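Local coordinates for protein CG8862 (Drosophila melanogaster, PDB 3ISM) that probably cleaves DNA and RNA as a magnesium-dependent mitochondrial endonuclease of the non-specific nuclease family, captured in complex with its protein inhibitor, at residues 96-101 with 132-137; 125-130 with 210-215; 161-166 with 187-192; 206-211 with 219-224. All coordinates share one frame; numbering follows the deposited sequence. Where two conformers were deposited one is given.

Interaction 1 of 4, residues 96-101 with 132-137. With MG (magnesium ion), chain F.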
loop_
_atom_site.group_PDB
_atom_site.type_symbol
_atom_site.label_atom_id
_atom_site.label_comp_id
_atom_site.label_asym_id
_atom_site.label_seq_id
_atom_site.Cartn_x
_atom_site.Cartn_y
_atom_site.Cartn_z
ATOM N N GLY B 96 11.175 3.983 -18.713
ATOM C CA GLY B 96 12.470 3.633 -18.153
ATOM C C GLY B 96 12.408 2.296 -17.438
ATOM O O GLY B 96 13.344 1.928 -16.719
ATOM N N TYR B 97 11.308 1.567 -17.633
ATOM C CA TYR B 97 11.084 0.281 -16.959
ATOM C C TYR B 97 10.610 -0.805 -17.922
ATOM O O TYR B 97 9.922 -0.535 -18.906
ATOM C CB TYR B 97 10.053 0.424 -15.826
ATOM C CG TYR B 97 10.467 1.373 -14.730
ATOM C CD1 TYR B 97 11.393 0.984 -13.759
ATOM C CD2 TYR B 97 9.946 2.664 -14.671
ATOM C CE1 TYR B 97 11.796 1.855 -12.768
ATOM C CE2 TYR B 97 10.339 3.549 -13.680
ATOM C CZ TYR B 97 11.265 3.137 -12.728
ATOM O OH TYR B 97 11.653 4.018 -11.734
ATOM N N ASP B 98 10.977 -2.040 -17.615
ATOM C CA ASP B 98 10.552 -3.180 -18.393
ATOM C C ASP B 98 9.191 -3.613 -17.852
ATOM O O ASP B 98 8.902 -3.392 -16.679
ATOM C CB ASP B 98 11.534 -4.332 -18.165
ATOM C CG ASP B 98 12.737 -4.277 -19.069
ATOM O OD1 ASP B 98 12.961 -3.251 -19.748
ATOM O OD2 ASP B 98 13.465 -5.291 -19.105
ATOM N N ARG B 99 8.377 -4.243 -18.696
ATOM C CA ARG B 99 7.231 -5.020 -18.222
ATOM C C ARG B 99 7.780 -6.337 -17.687
ATOM O O ARG B 99 8.133 -7.255 -18.465
ATOM C CB ARG B 99 6.237 -5.284 -19.359
ATOM C CG ARG B 99 5.636 -4.024 -19.950
ATOM C CD ARG B 99 5.090 -4.242 -21.340
ATOM N NE ARG B 99 6.159 -4.321 -22.326
ATOM C CZ ARG B 99 5.998 -4.174 -23.641
ATOM N NH1 ARG B 99 4.800 -3.920 -24.156
ATOM N NH2 ARG B 99 7.049 -4.273 -24.445
ATOM N N GLY B 100 7.883 -6.433 -16.366
ATOM C CA GLY B 100 8.581 -7.577 -15.750
ATOM C C GLY B 100 7.633 -8.651 -15.256
ATOM O O GLY B 100 6.787 -8.387 -14.374
ATOM N N HIS B 101 7.757 -9.855 -15.833
ATOM C CA HIS B 101 6.943 -10.997 -15.421
ATOM C C HIS B 101 7.130 -11.270 -13.926
ATOM O O HIS B 101 8.274 -11.358 -13.448
ATOM C CB HIS B 101 7.392 -12.270 -16.129
ATOM C CG HIS B 101 7.001 -12.367 -17.566
ATOM N ND1 HIS B 101 7.721 -11.767 -18.582
ATOM C CD2 HIS B 101 6.011 -13.067 -18.169
ATOM C CE1 HIS B 101 7.162 -12.061 -19.743
ATOM N NE2 HIS B 101 6.125 -12.852 -19.520
ATOM N N PHE B 132 18.811 -6.009 -14.044
ATOM C CA PHE B 132 17.805 -6.586 -13.141
ATOM C C PHE B 132 16.878 -7.577 -13.870
ATOM O O PHE B 132 17.216 -8.764 -13.958
ATOM C CB PHE B 132 17.039 -5.502 -12.334
ATOM C CG PHE B 132 16.128 -6.070 -11.278
ATOM C CD1 PHE B 132 16.652 -6.708 -10.161
ATOM C CD2 PHE B 132 14.740 -5.990 -11.413
ATOM C CE1 PHE B 132 15.807 -7.260 -9.173
ATOM C CE2 PHE B 132 13.891 -6.531 -10.440
ATOM C CZ PHE B 132 14.433 -7.169 -9.312
ATOM N N ASN B 133 15.748 -7.106 -14.409
ATOM C CA ASN B 133 14.832 -7.981 -15.167
ATOM C C ASN B 133 15.589 -8.895 -16.132
ATOM O O ASN B 133 15.375 -10.115 -16.143
ATOM C CB ASN B 133 13.784 -7.162 -15.940
ATOM C CG ASN B 133 12.864 -8.034 -16.817
ATOM O OD1 ASN B 133 12.313 -9.052 -16.370
ATOM N ND2 ASN B 133 12.695 -7.628 -18.073
ATOM N N ARG B 134 16.500 -8.303 -16.902
ATOM C CA ARG B 134 17.191 -9.026 -17.972
ATOM C C ARG B 134 18.430 -9.765 -17.488
ATOM O O ARG B 134 18.983 -10.585 -18.207
ATOM C CB ARG B 134 17.560 -8.084 -19.124
ATOM C CG ARG B 134 16.376 -7.272 -19.640
ATOM C CD ARG B 134 16.736 -6.419 -20.868
ATOM N NE ARG B 134 15.771 -5.327 -20.990
ATOM C CZ ARG B 134 15.836 -4.347 -21.886
ATOM N NH1 ARG B 134 14.906 -3.399 -21.895
ATOM N NH2 ARG B 134 16.821 -4.310 -22.759
ATOM N N ASP B 135 18.841 -9.499 -16.255
ATOM C CA ASP B 135 20.079 -10.065 -15.729
ATOM C C ASP B 135 19.861 -10.729 -14.357
ATOM O O ASP B 135 19.313 -11.838 -14.286
ATOM C CB ASP B 135 21.161 -8.981 -15.697
ATOM C CG ASP B 135 21.547 -8.504 -17.092
ATOM O OD1 ASP B 135 22.333 -9.200 -17.773
ATOM O OD2 ASP B 135 21.070 -7.429 -17.513
ATOM N N ALA B 136 20.266 -10.047 -13.288
ATOM C CA ALA B 136 20.156 -10.555 -11.917
ATOM C C ALA B 136 18.814 -11.247 -11.567
ATOM O O ALA B 136 18.803 -12.340 -11.000
ATOM C CB ALA B 136 20.455 -9.431 -10.916
ATOM N N TRP B 137 17.696 -10.620 -11.897
ATOM C CA TRP B 137 16.389 -11.232 -11.607
ATOM C C TRP B 137 16.169 -12.508 -12.432
ATOM O O TRP B 137 15.643 -13.499 -11.924
ATOM C CB TRP B 137 15.253 -10.222 -11.820
ATOM C CG TRP B 137 13.890 -10.710 -11.400
ATOM C CD1 TRP B 137 12.837 -11.006 -12.218
ATOM C CD2 TRP B 137 13.431 -10.941 -10.059
ATOM N NE1 TRP B 137 11.759 -11.418 -11.476
ATOM C CE2 TRP B 137 12.096 -11.382 -10.148
ATOM C CE3 TRP B 137 14.016 -10.811 -8.795
ATOM C CZ2 TRP B 137 11.330 -11.695 -9.017
ATOM C CZ3 TRP B 137 13.251 -11.124 -7.665
ATOM C CH2 TRP B 137 11.930 -11.567 -7.790
HETATM MG MG MG F . 11.489 -11.046 -16.590
HETATM O O HOH W 1 10.218 -8.447 -19.655
HETATM O O HOH W 2 10.127 -10.278 -17.763
HETATM O O HOH W 3 10.770 -10.452 -14.670
HETATM O O HOH W 4 13.350 -11.720 -15.626
HETATM O O HOH W 5 12.444 -11.625 -18.377
HETATM O O HOH W 6 10.740 -12.761 -16.311
#

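Interaction 2 of 4, residues 125-130 with 210-215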
loop_
_atom_site.group_PDB
_atom_site.type_symbol
_atom_site.label_atom_id
_atom_site.label_comp_id
_atom_site.label_asym_id
_atom_site.label_seq_id
_atom_site.Cartn_x
_atom_site.Cartn_y
_atom_site.Cartn_z
ATOM N N ALA B 125 5.013 -6.152 -13.442
ATOM C CA ALA B 125 5.350 -4.980 -12.635
ATOM C C ALA B 125 6.561 -4.291 -13.242
ATOM O O ALA B 125 7.403 -4.951 -13.874
ATOM C CB ALA B 125 5.614 -5.345 -11.162
ATOM N N PRO B 126 6.633 -2.956 -13.098
ATOM C CA PRO B 126 7.781 -2.221 -13.616
ATOM C C PRO B 126 9.061 -2.683 -12.950
ATOM O O PRO B 126 9.190 -2.636 -11.726
ATOM C CB PRO B 126 7.462 -0.753 -13.269
ATOM C CG PRO B 126 5.975 -0.725 -13.185
ATOM C CD PRO B 126 5.618 -2.052 -12.540
ATOM N N GLN B 127 9.984 -3.156 -13.773
ATOM C CA GLN B 127 11.297 -3.563 -13.310
ATOM C C GLN B 127 12.357 -2.867 -14.140
ATOM O O GLN B 127 12.183 -2.697 -15.354
ATOM C CB GLN B 127 11.462 -5.073 -13.442
ATOM C CG GLN B 127 10.465 -5.872 -12.606
ATOM C CD GLN B 127 10.761 -7.352 -12.621
ATOM O OE1 GLN B 127 11.059 -7.922 -13.664
ATOM N NE2 GLN B 127 10.695 -7.984 -11.452
ATOM N N VAL B 128 13.443 -2.461 -13.479
ATOM C CA VAL B 128 14.686 -2.081 -14.167
ATOM C C VAL B 128 15.075 -3.191 -15.145
ATOM O O VAL B 128 15.010 -4.378 -14.808
ATOM C CB VAL B 128 15.816 -1.831 -13.129
ATOM C CG1 VAL B 128 17.171 -1.628 -13.792
ATOM C CG2 VAL B 128 15.456 -0.627 -12.244
ATOM N N GLY B 129 15.449 -2.805 -16.361
ATOM C CA GLY B 129 15.748 -3.754 -17.414
ATOM C C GLY B 129 17.133 -4.364 -17.320
ATOM O O GLY B 129 17.313 -5.408 -16.695
ATOM N N GLN B 130 18.089 -3.722 -17.989
ATOM C CA GLN B 130 19.504 -4.048 -17.890
ATOM C C GLN B 130 19.934 -3.956 -16.437
ATOM O O GLN B 130 19.689 -2.940 -15.765
ATOM C CB GLN B 130 20.329 -3.065 -18.720
ATOM C CG GLN B 130 20.292 -3.312 -20.216
ATOM C CD GLN B 130 21.023 -2.232 -20.998
ATOM O OE1 GLN B 130 22.233 -2.321 -21.231
ATOM N NE2 GLN B 130 20.283 -1.209 -21.424
ATOM N N MET B 210 15.295 -8.975 -3.610
ATOM C CA MET B 210 16.254 -8.240 -4.441
ATOM C C MET B 210 15.708 -6.859 -4.731
ATOM O O MET B 210 14.532 -6.732 -4.994
ATOM C CB MET B 210 16.529 -8.988 -5.745
ATOM C CG MET B 210 17.159 -10.366 -5.544
ATOM S SD MET B 210 17.335 -11.279 -7.086
ATOM C CE MET B 210 18.467 -10.263 -8.013
ATOM N N PRO B 211 16.563 -5.824 -4.673
ATOM C CA PRO B 211 16.075 -4.472 -4.917
ATOM C C PRO B 211 15.815 -4.256 -6.413
ATOM O O PRO B 211 16.537 -4.799 -7.264
ATOM C CB PRO B 211 17.222 -3.589 -4.407
ATOM C CG PRO B 211 18.474 -4.436 -4.658
ATOM C CD PRO B 211 18.022 -5.859 -4.409
ATOM N N ASN B 212 14.784 -3.478 -6.716
ATOM C CA ASN B 212 14.422 -3.149 -8.080
ATOM C C ASN B 212 15.357 -2.045 -8.594
ATOM O O ASN B 212 14.958 -0.892 -8.761
ATOM C CB ASN B 212 12.946 -2.721 -8.130
ATOM C CG ASN B 212 12.395 -2.594 -9.550
ATOM O OD1 ASN B 212 13.045 -2.990 -10.513
ATOM N ND2 ASN B 212 11.162 -2.057 -9.675
ATOM N N GLN B 213 16.610 -2.412 -8.837
ATOM C CA GLN B 213 17.607 -1.459 -9.310
ATOM C C GLN B 213 18.663 -2.202 -10.104
ATOM O O GLN B 213 18.678 -3.431 -10.102
ATOM C CB GLN B 213 18.259 -0.727 -8.127
ATOM C CG GLN B 213 19.045 -1.632 -7.210
ATOM C CD GLN B 213 19.239 -1.047 -5.825
ATOM O OE1 GLN B 213 18.368 -0.331 -5.302
ATOM N NE2 GLN B 213 20.371 -1.376 -5.208
ATOM N N VAL B 214 19.561 -1.465 -10.756
ATOM C CA VAL B 214 20.712 -2.095 -11.404
ATOM C C VAL B 214 21.577 -2.837 -10.369
ATOM O O VAL B 214 22.094 -2.247 -9.415
ATOM C CB VAL B 214 21.550 -1.092 -12.219
ATOM C CG1 VAL B 214 22.894 -1.707 -12.656
ATOM C CG2 VAL B 214 20.768 -0.609 -13.434
ATOM N N ILE B 215 21.683 -4.149 -10.551
ATOM C CA ILE B 215 22.546 -4.989 -9.737
ATOM C C ILE B 215 23.704 -5.465 -10.601
ATOM O O ILE B 215 23.503 -5.840 -11.757
ATOM C CB ILE B 215 21.781 -6.220 -9.182
ATOM C CG1 ILE B 215 20.677 -5.769 -8.226
ATOM C CG2 ILE B 215 22.739 -7.167 -8.444
ATOM C CD1 ILE B 215 19.743 -6.868 -7.863
#

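Interaction 3 of 4, residues 161-166 with 187-192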
loop_
_atom_site.group_PDB
_atom_site.type_symbol
_atom_site.label_atom_id
_atom_site.label_comp_id
_atom_site.label_asym_id
_atom_site.label_seq_id
_atom_site.Cartn_x
_atom_site.Cartn_y
_atom_site.Cartn_z
ATOM N N LEU B 161 7.480 -5.611 -3.188
ATOM C CA LEU B 161 7.563 -4.979 -1.874
ATOM C C LEU B 161 7.773 -3.486 -2.080
ATOM O O LEU B 161 8.263 -3.057 -3.125
ATOM C CB LEU B 161 8.749 -5.513 -1.055
ATOM C CG LEU B 161 8.758 -6.990 -0.674
ATOM C CD1 LEU B 161 10.145 -7.430 -0.163
ATOM C CD2 LEU B 161 7.673 -7.274 0.338
ATOM N N TYR B 162 7.405 -2.709 -1.062
ATOM C CA TYR B 162 7.515 -1.266 -1.085
ATOM C C TYR B 162 8.083 -0.892 0.281
ATOM O O TYR B 162 7.330 -0.623 1.228
ATOM C CB TYR B 162 6.139 -0.631 -1.331
ATOM C CG TYR B 162 5.348 -1.257 -2.482
ATOM C CD1 TYR B 162 5.390 -0.707 -3.763
ATOM C CD2 TYR B 162 4.558 -2.392 -2.277
ATOM C CE1 TYR B 162 4.683 -1.278 -4.803
ATOM C CE2 TYR B 162 3.849 -2.970 -3.309
ATOM C CZ TYR B 162 3.926 -2.416 -4.572
ATOM O OH TYR B 162 3.219 -2.983 -5.606
ATOM N N LEU B 163 9.410 -0.909 0.385
ATOM C CA LEU B 163 10.111 -0.857 1.680
ATOM C C LEU B 163 10.509 0.562 2.059
ATOM O O LEU B 163 10.869 1.345 1.191
ATOM C CB LEU B 163 11.361 -1.756 1.673
ATOM C CG LEU B 163 11.194 -3.247 1.335
ATOM C CD1 LEU B 163 12.507 -4.007 1.591
ATOM C CD2 LEU B 163 10.072 -3.839 2.145
ATOM N N PRO B 164 10.396 0.899 3.352
ATOM C CA PRO B 164 10.725 2.226 3.886
ATOM C C PRO B 164 12.202 2.539 3.875
ATOM O O PRO B 164 13.013 1.634 3.826
ATOM C CB PRO B 164 10.257 2.147 5.341
ATOM C CG PRO B 164 10.301 0.666 5.672
ATOM C CD PRO B 164 9.860 0.002 4.401
ATOM N N HIS B 165 12.534 3.822 3.933
ATOM C CA HIS B 165 13.905 4.263 4.131
ATOM C C HIS B 165 13.826 5.414 5.129
ATOM O O HIS B 165 12.758 6.010 5.323
ATOM C CB HIS B 165 14.520 4.755 2.812
ATOM C CG HIS B 165 13.767 5.897 2.199
ATOM N ND1 HIS B 165 12.632 5.715 1.444
ATOM C CD2 HIS B 165 13.957 7.234 2.271
ATOM C CE1 HIS B 165 12.168 6.886 1.052
ATOM N NE2 HIS B 165 12.950 7.827 1.548
ATOM N N LYS B 166 14.950 5.728 5.750
ATOM C CA LYS B 166 15.033 6.866 6.658
ATOM C C LYS B 166 15.355 8.142 5.897
ATOM O O LYS B 166 16.067 8.104 4.891
ATOM C CB LYS B 166 16.104 6.622 7.726
ATOM C CG LYS B 166 15.670 5.656 8.830
ATOM C CD LYS B 166 16.824 5.387 9.803
ATOM C CE LYS B 166 17.210 6.648 10.593
ATOM N NZ LYS B 166 18.598 6.558 11.148
ATOM N N PRO B 187 7.640 -0.996 -7.735
ATOM C CA PRO B 187 8.065 -1.573 -6.454
ATOM C C PRO B 187 9.538 -1.301 -6.135
ATOM O O PRO B 187 10.364 -1.171 -7.046
ATOM C CB PRO B 187 7.790 -3.071 -6.647
ATOM C CG PRO B 187 6.687 -3.114 -7.728
ATOM C CD PRO B 187 7.129 -2.025 -8.664
ATOM N N THR B 188 9.857 -1.195 -4.848
ATOM C CA THR B 188 11.229 -0.916 -4.417
ATOM C C THR B 188 12.067 -2.208 -4.511
ATOM O O THR B 188 13.264 -2.159 -4.728
ATOM C CB THR B 188 11.278 -0.369 -2.953
ATOM O OG1 THR B 188 10.890 -1.404 -2.023
ATOM C CG2 THR B 188 10.358 0.826 -2.800
ATOM N N HIS B 189 11.403 -3.350 -4.329
ATOM C CA HIS B 189 12.062 -4.667 -4.211
ATOM C C HIS B 189 11.085 -5.740 -4.690
ATOM O O HIS B 189 9.890 -5.490 -4.793
ATOM C CB HIS B 189 12.420 -4.998 -2.748
ATOM C CG HIS B 189 13.426 -4.079 -2.113
ATOM N ND1 HIS B 189 13.111 -2.801 -1.697
ATOM C CD2 HIS B 189 14.714 -4.285 -1.743
ATOM C CE1 HIS B 189 14.176 -2.241 -1.147
ATOM N NE2 HIS B 189 15.163 -3.120 -1.164
ATOM N N PHE B 190 11.601 -6.940 -4.954
ATOM C CA PHE B 190 10.774 -8.110 -5.219
ATOM C C PHE B 190 11.282 -9.294 -4.397
ATOM O O PHE B 190 12.433 -9.332 -4.035
ATOM C CB PHE B 190 10.800 -8.461 -6.712
ATOM C CG PHE B 190 10.199 -7.409 -7.599
ATOM C CD1 PHE B 190 8.836 -7.416 -7.878
ATOM C CD2 PHE B 190 11.000 -6.420 -8.172
ATOM C CE1 PHE B 190 8.271 -6.433 -8.692
ATOM C CE2 PHE B 190 10.448 -5.439 -8.999
ATOM C CZ PHE B 190 9.078 -5.442 -9.256
ATOM N N TYR B 191 10.426 -10.264 -4.105
ATOM C CA TYR B 191 10.855 -11.455 -3.363
ATOM C C TYR B 191 10.486 -12.710 -4.131
ATOM O O TYR B 191 9.595 -12.683 -4.974
ATOM C CB TYR B 191 10.189 -11.541 -1.972
ATOM C CG TYR B 191 8.681 -11.587 -2.037
ATOM C CD1 TYR B 191 7.997 -12.766 -2.351
ATOM C CD2 TYR B 191 7.936 -10.442 -1.802
ATOM C CE1 TYR B 191 6.618 -12.789 -2.452
ATOM C CE2 TYR B 191 6.562 -10.450 -1.877
ATOM C CZ TYR B 191 5.915 -11.617 -2.208
ATOM O OH TYR B 191 4.559 -11.595 -2.285
ATOM N N LYS B 192 11.158 -13.807 -3.793
ATOM C CA LYS B 192 10.691 -15.151 -4.113
ATOM C C LYS B 192 10.822 -15.971 -2.850
ATOM O O LYS B 192 11.879 -15.992 -2.224
ATOM C CB LYS B 192 11.511 -15.795 -5.234
ATOM C CG LYS B 192 11.161 -15.276 -6.630
ATOM C CD LYS B 192 11.877 -16.098 -7.694
ATOM C CE LYS B 192 11.647 -15.550 -9.112
ATOM N NZ LYS B 192 10.243 -15.743 -9.562
#

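Interaction 4 of 4, residues 206-211 with 219-224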
loop_
_atom_site.group_PDB
_atom_site.type_symbol
_atom_site.label_atom_id
_atom_site.label_comp_id
_atom_site.label_asym_id
_atom_site.label_seq_id
_atom_site.Cartn_x
_atom_site.Cartn_y
_atom_site.Cartn_z
ATOM N N GLU B 206 13.683 -21.695 0.628
ATOM C CA GLU B 206 14.597 -20.604 0.287
ATOM C C GLU B 206 13.780 -19.328 0.145
ATOM O O GLU B 206 12.637 -19.364 -0.290
ATOM C CB GLU B 206 15.334 -20.882 -1.044
ATOM C CG GLU B 206 16.221 -22.112 -1.040
ATOM C CD GLU B 206 17.062 -22.266 -2.306
ATOM O OE1 GLU B 206 16.996 -21.408 -3.218
ATOM O OE2 GLU B 206 17.788 -23.266 -2.392
ATOM N N SER B 207 14.358 -18.193 0.523
ATOM C CA SER B 207 13.691 -16.916 0.281
ATOM C C SER B 207 14.688 -15.805 0.011
ATOM O O SER B 207 15.716 -15.699 0.689
ATOM C CB SER B 207 12.745 -16.538 1.430
ATOM O OG SER B 207 13.407 -16.571 2.669
ATOM N N TYR B 208 14.354 -14.980 -0.979
ATOM C CA TYR B 208 15.233 -13.944 -1.500
ATOM C C TYR B 208 14.459 -12.640 -1.578
ATOM O O TYR B 208 13.264 -12.650 -1.852
ATOM C CB TYR B 208 15.703 -14.299 -2.916
ATOM C CG TYR B 208 16.449 -15.604 -3.021
ATOM C CD1 TYR B 208 17.840 -15.626 -3.068
ATOM C CD2 TYR B 208 15.762 -16.822 -3.084
ATOM C CE1 TYR B 208 18.527 -16.823 -3.163
ATOM C CE2 TYR B 208 16.438 -18.018 -3.176
ATOM C CZ TYR B 208 17.817 -18.012 -3.221
ATOM O OH TYR B 208 18.486 -19.197 -3.292
ATOM N N VAL B 209 15.151 -11.527 -1.339
ATOM C CA VAL B 209 14.614 -10.193 -1.601
ATOM C C VAL B 209 15.667 -9.432 -2.414
ATOM O O VAL B 209 16.810 -9.276 -1.970
ATOM C CB VAL B 209 14.289 -9.441 -0.288
ATOM C CG1 VAL B 209 14.116 -7.925 -0.522
ATOM C CG2 VAL B 209 13.049 -10.035 0.372
ATOM N N MET B 210 15.295 -8.975 -3.610
ATOM C CA MET B 210 16.254 -8.240 -4.441
ATOM C C MET B 210 15.708 -6.859 -4.731
ATOM O O MET B 210 14.532 -6.732 -4.994
ATOM C CB MET B 210 16.529 -8.988 -5.745
ATOM C CG MET B 210 17.159 -10.366 -5.544
ATOM S SD MET B 210 17.335 -11.279 -7.086
ATOM C CE MET B 210 18.467 -10.263 -8.013
ATOM N N PRO B 211 16.563 -5.824 -4.673
ATOM C CA PRO B 211 16.075 -4.472 -4.917
ATOM C C PRO B 211 15.815 -4.256 -6.413
ATOM O O PRO B 211 16.537 -4.799 -7.264
ATOM C CB PRO B 211 17.222 -3.589 -4.407
ATOM C CG PRO B 211 18.474 -4.436 -4.658
ATOM C CD PRO B 211 18.022 -5.859 -4.409
ATOM N N THR B 219 27.313 -10.294 -8.908
ATOM C CA THR B 219 26.706 -10.490 -7.598
ATOM C C THR B 219 25.946 -11.821 -7.526
ATOM O O THR B 219 24.973 -12.020 -8.261
ATOM C CB THR B 219 25.746 -9.337 -7.238
ATOM O OG1 THR B 219 26.447 -8.086 -7.252
ATOM C CG2 THR B 219 25.176 -9.543 -5.860
ATOM N N PRO B 220 26.385 -12.739 -6.639
ATOM C CA PRO B 220 25.686 -14.012 -6.552
ATOM C C PRO B 220 24.331 -13.813 -5.872
ATOM O O PRO B 220 24.200 -12.947 -5.000
ATOM C CB PRO B 220 26.606 -14.880 -5.679
ATOM C CG PRO B 220 27.822 -14.059 -5.398
ATOM C CD PRO B 220 27.481 -12.637 -5.663
ATOM N N ILE B 221 23.336 -14.600 -6.273
ATOM C CA ILE B 221 21.983 -14.441 -5.734
ATOM C C ILE B 221 21.916 -14.791 -4.250
ATOM O O ILE B 221 21.018 -14.340 -3.549
ATOM C CB ILE B 221 20.938 -15.272 -6.508
ATOM C CG1 ILE B 221 21.265 -16.764 -6.379
ATOM C CG2 ILE B 221 20.852 -14.797 -7.968
ATOM C CD1 ILE B 221 20.214 -17.675 -6.942
ATOM N N SER B 222 22.882 -15.579 -3.782
ATOM C CA SER B 222 22.980 -15.978 -2.379
ATOM C C SER B 222 23.026 -14.793 -1.417
ATOM O O SER B 222 22.527 -14.887 -0.303
ATOM C CB SER B 222 24.205 -16.880 -2.169
ATOM O OG SER B 222 25.412 -16.156 -2.327
ATOM N N VAL B 223 23.606 -13.681 -1.869
ATOM C CA VAL B 223 23.692 -12.479 -1.033
ATOM C C VAL B 223 22.320 -11.850 -0.768
ATOM O O VAL B 223 22.161 -11.064 0.180
ATOM C CB VAL B 223 24.672 -11.412 -1.604
ATOM C CG1 VAL B 223 25.946 -12.065 -2.129
ATOM C CG2 VAL B 223 24.005 -10.562 -2.678
ATOM N N PHE B 224 21.322 -12.231 -1.558
ATOM C CA PHE B 224 19.982 -11.679 -1.421
ATOM C C PHE B 224 19.046 -12.532 -0.569
ATOM O O PHE B 224 17.863 -12.242 -0.467
ATOM C CB PHE B 224 19.390 -11.437 -2.795
ATOM C CG PHE B 224 20.133 -10.414 -3.583
ATOM C CD1 PHE B 224 20.106 -9.074 -3.203
ATOM C CD2 PHE B 224 20.866 -10.785 -4.701
ATOM C CE1 PHE B 224 20.806 -8.121 -3.932
ATOM C CE2 PHE B 224 21.561 -9.848 -5.443
ATOM C CZ PHE B 224 21.539 -8.510 -5.059
#

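Interaction 1 of 4, residues 96-101 with 132-137
N133 turns the two ends of its amide to different partners: OD1 binds the magnesium ion at 2.2 Å, and ND2 donates to D98 OD2 at 2.7 Å. Five waters complete the six ligands of the metal, and they tie it to both segments: water 2 accepts from H101 N, water 3 donates to H101 O and water 4 to N133 O. With CG anti to the backbone N (chi1 176°), the N133 amide is carried toward the strand, where water 1 accepts from ND2 at 3.1 Å and donates to R99 O. In the second shell, R134 grips the D98 carboxylate side-on, NE to OD2 at 3.0 Å and NH1 to OD1 at 2.9 Å, both through syn lone pairs, with the two planes only 12° apart. The anti lone pair of OD2 remains for N133, whose amide plane is nearly perpendicular to the carboxylate. Were D98 an alanine, R134 would probably lose its counter-charge and the N133 amide would be freer to turn. R134 NH2 also meets A326 O of the inhibitor chain, CG4930. ND2's two bonds, together with the metal bond at OD1, would hold the amide's rotation and keep its oxygen on the magnesium ion, near H101, the predicted proton acceptor.

Interaction 2 of 4, residues 125-130 with 210-215
The side-chain amide of N212 does the work of a backbone strand against P126 and V128, bonding to one carbonyl and one N-H of the same extended segment. ND2 of N212 donates to P126 O at 2.9 Å, and OD1 of N212 accepts from V128 N at 3.0 Å. The second bond is the straighter, 159° against 143° at the hydrogen, and in each the donor is somewhat tilted from the plane of the carbonyl it meets. N212 sits at the centre of an inverse gamma turn, and its CG lies anti to the backbone N (chi1 -170°), which sends the amide across to Q127, whose CA is 3.3 Å from N212 OD1. Beyond this pair the contact is mostly van der Waals packing: V128 CG2 rests on Q213 CA at 3.7 Å, V128 CG1 meets V214 CG2 at 3.8 Å with the two side chains nearly at right angles, and V214 CG2 also approaches Q130 O. A leucine replacing N212 would probably leave P126 O and V128 N without these mates. ND2 has a second acceptor in P187 O, so one amide joins three segments, and its rotation is set by bonds at both its oxygen and its nitrogen.

Interaction 3 of 4, residues 161-166 with 187-192
T188 sets its OG1 between its own backbone N and carbonyl carbon (chi1 68°), and this rotamer points the hydroxyl at L163, whose N donates to it at 2.9 Å in a nearly straight bond (169°). H189 instead has CG beside its backbone N, which brings the imidazole round to T188: OG1 of T188 lies in the ring plane, hydrogen-bonded to H189 ND1 at 2.6 Å with the donor unsettled. That bond holds the ring's orientation while L163 CD1 packs over one face, a CH-pi contact 3.6 Å from the H189 ring centroid and 12° off the normal. The backbone is paired more irregularly. L161 N donates to H189 O at 2.9 Å, from well above the carbonyl plane, whereas L161 O takes T188 N at 3.0 Å in its plane and H189 N only weakly. Farther along, L161 CG abuts the ring edge of Y191, 3.7 Å from CD2, and Y162 lies alongside P187, CE1 to CG 4.0 Å. V209 of strand 203-211 touches L161, H189 and Y191. Two residues, T188 and H189, thus face the single L161, which defines a classic beta bulge where strand 189-197 begins its antiparallel pairing with the end of strand 153-161 in the large mixed sheet.

Interaction 4 of 4, residues 206-211 with 219-224
F224 is the tightly packed part of this contact, lying against M210 and P211. M210 CG sits over the F224 ring face, 3.6 Å from CG of F224, in a CH-pi contact, while M210 SD lies oblique to the ring, 4.8 Å from its centroid, as a Met-aromatic pair. The bend of the methionine at chi3 (63°) returns its CE to the same ring, 4.0 Å from F224 CE2. P211 CD closes in on F224 CE1 at 3.6 Å, and V209 N donates to F224 O at 2.9 Å with 164° at the hydrogen. The I221 side chain packs more loosely, CG1 4.2 Å from Y208 CE1, although I221 O comes close to the Y208 ring edge, in its plane. S222, on the exposed side, points away from the strand. Y208 OH donates to E206 OE1, which also bonds H143. The 3-10 segment 221-224 packs against strand 203-211, with helix 136-146 touching M210 through A136 and W137, helix 228-235 touching V209 through V231, and strand 189-197 pairing with the same strand.

In the fold
Interactions 1 and 2 have centres about 5 Å apart and share the two-stranded sheet of strands 98-101 and 124-127 and helix 129-133, consistent with the beta-beta-alpha metal site of His-Me finger nucleases. Interactions 3 and 4 lie about 15 Å from interaction 1 and about 13 Å from each other, on neighbouring strands 189-197 and 203-211 of the large mixed sheet. Interaction 2 bridges the two sheets, and shares M210 and P211 with interaction 4. Along the chain interactions 1 and 2 cross, interaction 3 is nested within the loop that interaction 2 closes, and interaction 4 begins where interaction 2 ends. F132 and W137 of interaction 1 pack on F190 and M210, linking metal site and sheet.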